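PDB 4OM9: serine protease pet, which acts as a secreted autotransporter enterotoxin of enteroaggregative Escherichia coli, a serine peptidase that probably cleaves the host cytoskeletal protein alpha-fodrin. Local coordinates for residues A[891-896]-A[930-935]; A[174-179]-A[191-196]. All coordinates share one frame; numbering follows the deposited sequence.

Interaction 1: residues A[891-896]-A[930-935]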
loop_
_atom_site.group_PDB
_atom_site.type_symbol
_atom_site.label_atom_id
_atom_site.label_comp_id
_atom_site.label_asym_id
_atom_site.label_seq_id
_atom_site.Cartn_x
_atom_site.Cartn_y
_atom_site.Cartn_z
ATOM N N ASN A 891 -1.242 43.307 54.338
ATOM C CA ASN A 891 0.038 42.652 54.086
ATOM C C ASN A 891 -0.145 41.223 53.572
ATOM O O ASN A 891 -0.407 40.297 54.340
ATOM C CB ASN A 891 0.896 42.649 55.353
ATOM C CG ASN A 891 1.023 44.030 55.975
ATOM O OD1 ASN A 891 0.712 45.039 55.345
ATOM N ND2 ASN A 891 1.487 44.080 57.217
ATOM N N ILE A 892 -0.008 41.058 52.259
ATOM C CA ILE A 892 -0.169 39.754 51.613
ATOM C C ILE A 892 0.755 39.621 50.399
ATOM O O ILE A 892 0.608 40.334 49.408
ATOM C CB ILE A 892 -1.624 39.519 51.183
ATOM C CG1 ILE A 892 -2.351 40.853 51.026
ATOM C CG2 ILE A 892 -2.353 38.663 52.213
ATOM C CD1 ILE A 892 -3.733 40.725 50.415
ATOM N N ASP A 893 1.714 38.706 50.500
ATOM C CA ASP A 893 2.773 38.574 49.507
ATOM C C ASP A 893 2.267 38.019 48.183
ATOM O O ASP A 893 1.179 37.447 48.111
ATOM C CB ASP A 893 3.887 37.686 50.054
ATOM C CG ASP A 893 4.518 38.260 51.299
ATOM O OD1 ASP A 893 4.524 39.502 51.432
ATOM O OD2 ASP A 893 5.009 37.478 52.142
ATOM N N LEU A 894 3.067 38.176 47.133
ATOM C CA LEU A 894 2.649 37.726 45.815
ATOM C C LEU A 894 3.690 36.842 45.121
ATOM O O LEU A 894 3.357 36.127 44.177
ATOM C CB LEU A 894 2.300 38.932 44.934
ATOM C CG LEU A 894 1.075 39.756 45.358
ATOM C CD1 LEU A 894 0.727 40.788 44.296
ATOM C CD2 LEU A 894 -0.131 38.869 45.642
ATOM N N VAL A 895 4.943 36.890 45.572
ATOM C CA VAL A 895 5.948 35.926 45.108
ATOM C C VAL A 895 6.862 35.484 46.252
ATOM O O VAL A 895 6.659 35.878 47.403
ATOM C CB VAL A 895 6.839 36.480 43.963
ATOM C CG1 VAL A 895 6.004 37.086 42.831
ATOM C CG2 VAL A 895 7.820 37.477 44.500
ATOM N N LYS A 896 7.860 34.663 45.923
ATOM C CA LYS A 896 8.812 34.146 46.907
ATOM C C LYS A 896 10.142 33.719 46.278
ATOM O O LYS A 896 10.531 32.555 46.375
ATOM C CB LYS A 896 8.210 32.958 47.668
ATOM C CG LYS A 896 7.546 33.310 48.998
ATOM C CD LYS A 896 7.395 32.070 49.866
ATOM C CE LYS A 896 6.732 32.381 51.198
ATOM N NZ LYS A 896 5.282 32.685 51.053
ATOM N N LYS A 930 13.711 36.464 50.210
ATOM C CA LYS A 930 12.527 36.323 49.371
ATOM C C LYS A 930 11.945 37.695 49.036
ATOM O O LYS A 930 11.251 38.304 49.849
ATOM C CB LYS A 930 11.482 35.445 50.061
ATOM C CG LYS A 930 11.932 34.006 50.279
ATOM C CD LYS A 930 10.984 33.261 51.206
ATOM C CE LYS A 930 11.386 31.801 51.368
ATOM N NZ LYS A 930 11.208 31.025 50.110
ATOM N N SER A 931 12.255 38.179 47.836
ATOM C CA SER A 931 11.803 39.491 47.389
ATOM C C SER A 931 10.325 39.463 47.030
ATOM O O SER A 931 9.974 39.202 45.888
ATOM C CB SER A 931 12.618 39.954 46.181
ATOM O OG SER A 931 13.783 39.162 46.020
ATOM N N VAL A 932 9.459 39.735 47.999
ATOM C CA VAL A 932 8.021 39.645 47.771
ATOM C C VAL A 932 7.428 40.933 47.211
ATOM O O VAL A 932 8.141 41.903 46.957
ATOM C CB VAL A 932 7.268 39.292 49.064
ATOM C CG1 VAL A 932 7.872 38.055 49.707
ATOM C CG2 VAL A 932 7.293 40.469 50.028
ATOM N N TRP A 933 6.113 40.916 47.015
ATOM C CA TRP A 933 5.350 42.075 46.560
ATOM C C TRP A 933 4.127 42.263 47.481
ATOM O O TRP A 933 3.495 41.279 47.865
ATOM C CB TRP A 933 4.916 41.884 45.102
ATOM C CG TRP A 933 5.862 42.437 44.041
ATOM C CD1 TRP A 933 5.661 43.547 43.274
ATOM C CD2 TRP A 933 7.128 41.887 43.619
ATOM N NE1 TRP A 933 6.717 43.731 42.413
ATOM C CE2 TRP A 933 7.625 42.734 42.604
ATOM C CE3 TRP A 933 7.881 40.781 44.004
ATOM C CZ2 TRP A 933 8.851 42.497 41.978
ATOM C CZ3 TRP A 933 9.095 40.552 43.372
ATOM C CH2 TRP A 933 9.566 41.406 42.373
ATOM N N THR A 934 3.793 43.504 47.846
ATOM C CA THR A 934 2.650 43.739 48.741
ATOM C C THR A 934 1.521 44.559 48.098
ATOM O O THR A 934 1.356 44.535 46.880
ATOM C CB THR A 934 3.087 44.435 50.043
ATOM O OG1 THR A 934 1.970 44.518 50.938
ATOM C CG2 THR A 934 3.605 45.834 49.763
ATOM N N LEU A 935 0.730 45.258 48.919
ATOM C CA LEU A 935 -0.454 45.980 48.437
ATOM C C LEU A 935 -0.704 47.349 49.084
ATOM O O LEU A 935 -0.252 47.625 50.204
ATOM C CB LEU A 935 -1.706 45.118 48.631
ATOM C CG LEU A 935 -1.953 43.925 47.702
ATOM C CD1 LEU A 935 -1.209 42.688 48.170
ATOM C CD2 LEU A 935 -3.444 43.645 47.597
#
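Val-895 reaches the six-membered part of the Trp-933 indole with CG2, which lies 3.3 Å from CE3 and approaches the ring obliquely. It is one of three apolar meetings between residues 891-896 and 930-935, two irregular pieces of chain running in roughly opposed directions. This methyl stands between the backbone N and the carbonyl carbon of its own residue (CG1 takes the place beside N, chi1 -50°), and it also lies close to the carbonyl oxygen of Ser-931. Leu-894 and Trp-933 meet through their CB atoms, 3.9 Å apart. Farther along, Leu-935 brings CD1 to within 3.6 Å of CG1 of Ile-892, and the same methyl touches the Ile-892 carbonyl oxygen.

The backbones meet in a CA-H...O contact, in which CA of Asp-893 sits 3.2 Å from O of Trp-933 with an angle of 149° at the hydrogen. N of Leu-894 lies 3.2 Å from O of Trp-933.

Mixed contacts complete the interface. The Asp-893 carboxylate lies against Val-932, OD1 being 3.3 Å from CG2, while Glu-926 brings a like charge close to OD1. Lys-896 and Lys-930 touch through their aliphatic chains, CD to CD. NZ of Lys-896 and NZ of Lys-930 remain 6.2 Å apart.

Phe-906 packs edge-to-face with Trp-933, and the hydroxyl of Ser-931 is bonded to Ala-897 O. The chemistry implies cohesion that rests mainly on van der Waals packing around a buried tryptophan, with the two lysines at the partly exposed rim, where the nearby Asp-893 carboxylate probably offsets part of any repulsion between them.

Interaction 2: residues A[174-179]-A[191-196]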
loop_
_atom_site.group_PDB
_atom_site.type_symbol
_atom_site.label_atom_id
_atom_site.label_comp_id
_atom_site.label_asym_id
_atom_site.label_seq_id
_atom_site.Cartn_x
_atom_site.Cartn_y
_atom_site.Cartn_z
ATOM N N SER A 174 19.417 -14.578 -16.796
ATOM C CA SER A 174 20.786 -14.280 -17.217
ATOM C C SER A 174 20.815 -12.910 -17.834
ATOM O O SER A 174 19.875 -12.520 -18.522
ATOM C CB SER A 174 21.305 -15.304 -18.213
ATOM O OG SER A 174 21.283 -16.608 -17.660
ATOM N N LEU A 175 21.875 -12.164 -17.551
ATOM C CA LEU A 175 22.095 -10.877 -18.186
ATOM C C LEU A 175 23.277 -11.047 -19.123
ATOM O O LEU A 175 24.257 -11.704 -18.756
ATOM C CB LEU A 175 22.369 -9.789 -17.158
ATOM C CG LEU A 175 22.915 -8.470 -17.711
ATOM C CD1 LEU A 175 21.779 -7.669 -18.287
ATOM C CD2 LEU A 175 23.685 -7.660 -16.635
ATOM N N PHE A 176 23.214 -10.463 -20.317
ATOM C CA PHE A 176 24.273 -10.709 -21.299
ATOM C C PHE A 176 24.572 -9.521 -22.210
ATOM O O PHE A 176 23.770 -8.596 -22.335
ATOM C CB PHE A 176 23.904 -11.935 -22.153
ATOM C CG PHE A 176 22.664 -11.748 -22.981
ATOM C CD1 PHE A 176 22.683 -10.962 -24.133
ATOM C CD2 PHE A 176 21.478 -12.354 -22.611
ATOM C CE1 PHE A 176 21.546 -10.765 -24.861
ATOM C CE2 PHE A 176 20.333 -12.167 -23.354
ATOM C CZ PHE A 176 20.366 -11.374 -24.479
ATOM N N HIS A 177 25.716 -9.582 -22.878
ATOM C CA HIS A 177 26.018 -8.680 -23.988
ATOM C C HIS A 177 26.263 -9.503 -25.248
ATOM O O HIS A 177 26.861 -10.571 -25.177
ATOM C CB HIS A 177 27.235 -7.806 -23.669
ATOM C CG HIS A 177 28.413 -8.572 -23.140
ATOM N ND1 HIS A 177 28.535 -8.925 -21.815
ATOM C CD2 HIS A 177 29.529 -9.029 -23.762
ATOM C CE1 HIS A 177 29.675 -9.582 -21.639
ATOM N NE2 HIS A 177 30.291 -9.659 -22.802
ATOM N N ILE A 178 25.814 -9.018 -26.399
ATOM C CA ILE A 178 26.023 -9.761 -27.641
ATOM C C ILE A 178 27.439 -9.593 -28.204
ATOM O O ILE A 178 27.863 -8.483 -28.512
ATOM C CB ILE A 178 25.022 -9.352 -28.748
ATOM C CG1 ILE A 178 23.580 -9.528 -28.271
ATOM C CG2 ILE A 178 25.288 -10.160 -30.036
ATOM C CD1 ILE A 178 22.572 -9.506 -29.385
ATOM N N THR A 179 28.130 -10.721 -28.376
ATOM C CA THR A 179 29.521 -10.753 -28.848
ATOM C C THR A 179 29.635 -11.047 -30.347
ATOM O O THR A 179 30.647 -10.739 -30.960
ATOM C CB THR A 179 30.344 -11.805 -28.071
ATOM O OG1 THR A 179 29.664 -13.065 -28.094
ATOM C CG2 THR A 179 30.527 -11.377 -26.607
ATOM N N VAL A 191 23.027 -15.704 -33.274
ATOM C CA VAL A 191 23.493 -14.659 -32.386
ATOM C C VAL A 191 24.242 -15.282 -31.226
ATOM O O VAL A 191 23.827 -16.289 -30.660
ATOM C CB VAL A 191 22.336 -13.796 -31.895
ATOM C CG1 VAL A 191 22.781 -12.853 -30.771
ATOM C CG2 VAL A 191 21.769 -13.013 -33.056
ATOM N N GLU A 192 25.386 -14.691 -30.907
ATOM C CA GLU A 192 26.263 -15.220 -29.879
ATOM C C GLU A 192 26.330 -14.229 -28.740
ATOM O O GLU A 192 26.449 -13.023 -28.966
ATOM C CB GLU A 192 27.660 -15.491 -30.451
ATOM C CG GLU A 192 28.695 -15.970 -29.429
ATOM C CD GLU A 192 30.128 -15.928 -29.998
ATOM O OE1 GLU A 192 30.810 -14.904 -29.797
ATOM O OE2 GLU A 192 30.560 -16.905 -30.646
ATOM N N TYR A 193 26.216 -14.720 -27.511
ATOM C CA TYR A 193 26.344 -13.809 -26.389
ATOM C C TYR A 193 27.246 -14.361 -25.300
ATOM O O TYR A 193 27.570 -15.555 -25.264
ATOM C CB TYR A 193 24.958 -13.415 -25.826
ATOM C CG TYR A 193 24.212 -14.346 -24.855
ATOM C CD1 TYR A 193 24.778 -14.744 -23.644
ATOM C CD2 TYR A 193 22.889 -14.714 -25.099
ATOM C CE1 TYR A 193 24.083 -15.533 -22.739
ATOM C CE2 TYR A 193 22.169 -15.509 -24.190
ATOM C CZ TYR A 193 22.783 -15.912 -23.011
ATOM O OH TYR A 193 22.126 -16.699 -22.093
ATOM N N GLU A 194 27.650 -13.444 -24.430
ATOM C CA GLU A 194 28.452 -13.736 -23.263
ATOM C C GLU A 194 27.761 -13.092 -22.057
ATOM O O GLU A 194 27.236 -11.977 -22.157
ATOM C CB GLU A 194 29.870 -13.202 -23.450
ATOM C CG GLU A 194 30.816 -13.388 -22.274
ATOM C CD GLU A 194 32.185 -12.770 -22.548
ATOM O OE1 GLU A 194 32.366 -11.575 -22.236
ATOM O OE2 GLU A 194 33.069 -13.475 -23.088
ATOM N N ASN A 195 27.741 -13.797 -20.931
ATOM C CA ASN A 195 27.123 -13.245 -19.728
ATOM C C ASN A 195 27.931 -12.126 -19.088
ATOM O O ASN A 195 29.138 -12.004 -19.317
ATOM C CB ASN A 195 26.901 -14.338 -18.704
ATOM C CG ASN A 195 25.744 -15.208 -19.058
ATOM O OD1 ASN A 195 24.607 -14.955 -18.633
ATOM N ND2 ASN A 195 26.003 -16.225 -19.859
ATOM N N ASP A 196 27.245 -11.301 -18.307
ATOM C CA ASP A 196 27.910 -10.357 -17.415
ATOM C C ASP A 196 28.843 -11.136 -16.490
ATOM O O ASP A 196 28.487 -12.219 -16.009
ATOM C CB ASP A 196 26.866 -9.570 -16.606
ATOM C CG ASP A 196 27.485 -8.506 -15.719
ATOM O OD1 ASP A 196 27.750 -7.411 -16.247
ATOM O OD2 ASP A 196 27.685 -8.758 -14.506
#
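The rings of Phe-176 and Tyr-193 form an offset stack, with centroids 4.1 Å apart and planes only 9° from parallel. Each lies over one face of the other: CD2 of Tyr-193 is above the centre of the phenyl ring, and CG of Phe-176 above that of the phenol. CB of Phe-176 adds a CH-pi contact on this same face of the tyrosine. Both CG atoms stand between backbone N and carbonyl carbon (chi1 64° for Phe-176, 81° for Tyr-193), which turns the two rings into their overlap. The phenol hydroxyl is bonded to Arg-149.

His-177 has the carbonyl oxygen of Glu-194 over one face and the carboxylate of the same residue at its edge. NE2 of His-177 donates to OE1 of Glu-194 at 2.9 Å; the acceptor is close to the imidazole plane, yet the donor comes from above the carboxylate plane, and the two planes are nearly perpendicular. OE2 of Glu-194 forms a salt bridge with Lys-239, so both carboxylate oxygens are held. OE1 of Glu-192 accepts from OG1 of Thr-179 at 2.8 Å through its anti lone pair. On the side of Ile-178, its CD1 meets CG1 of Val-191 at 3.6 Å.

The backbones pair through His-177 N to Glu-194 O at 2.9 Å and Glu-194 N to His-177 O at 3.1 Å, while Asp-196 N to Leu-175 O and Thr-179 N to Glu-192 O bond on either side. Strand 143-151 pairs with 172-185, and strand 239-244 with 188-195. This is an antiparallel beta hairpin built into a sheet of the protease domain, consistent with the beta-barrel architecture of chymotrypsin-like (clan PA) peptidases.

From the N terminus, the chain first closes interaction 2, where strand 188-195 turns back on strand 172-185 with 11 residues between the paired segments. The chain then runs through the many short, mostly parallel strands of the beta-helix before interaction 1 joins 891-896 to 930-935 and closes a loop of 33 intervening residues without helix or strand. The two contacts follow in series, neither nested nor crossed. The centres of interaction 1 and interaction 2 are about 91 Å apart, on opposite sides of the chain's centre. The nearest atoms of interaction 1 and interaction 2 are about 76 Å apart. Interaction 2 thus belongs to the protease domain, and interaction 1 to the far, C-terminal end of the passenger.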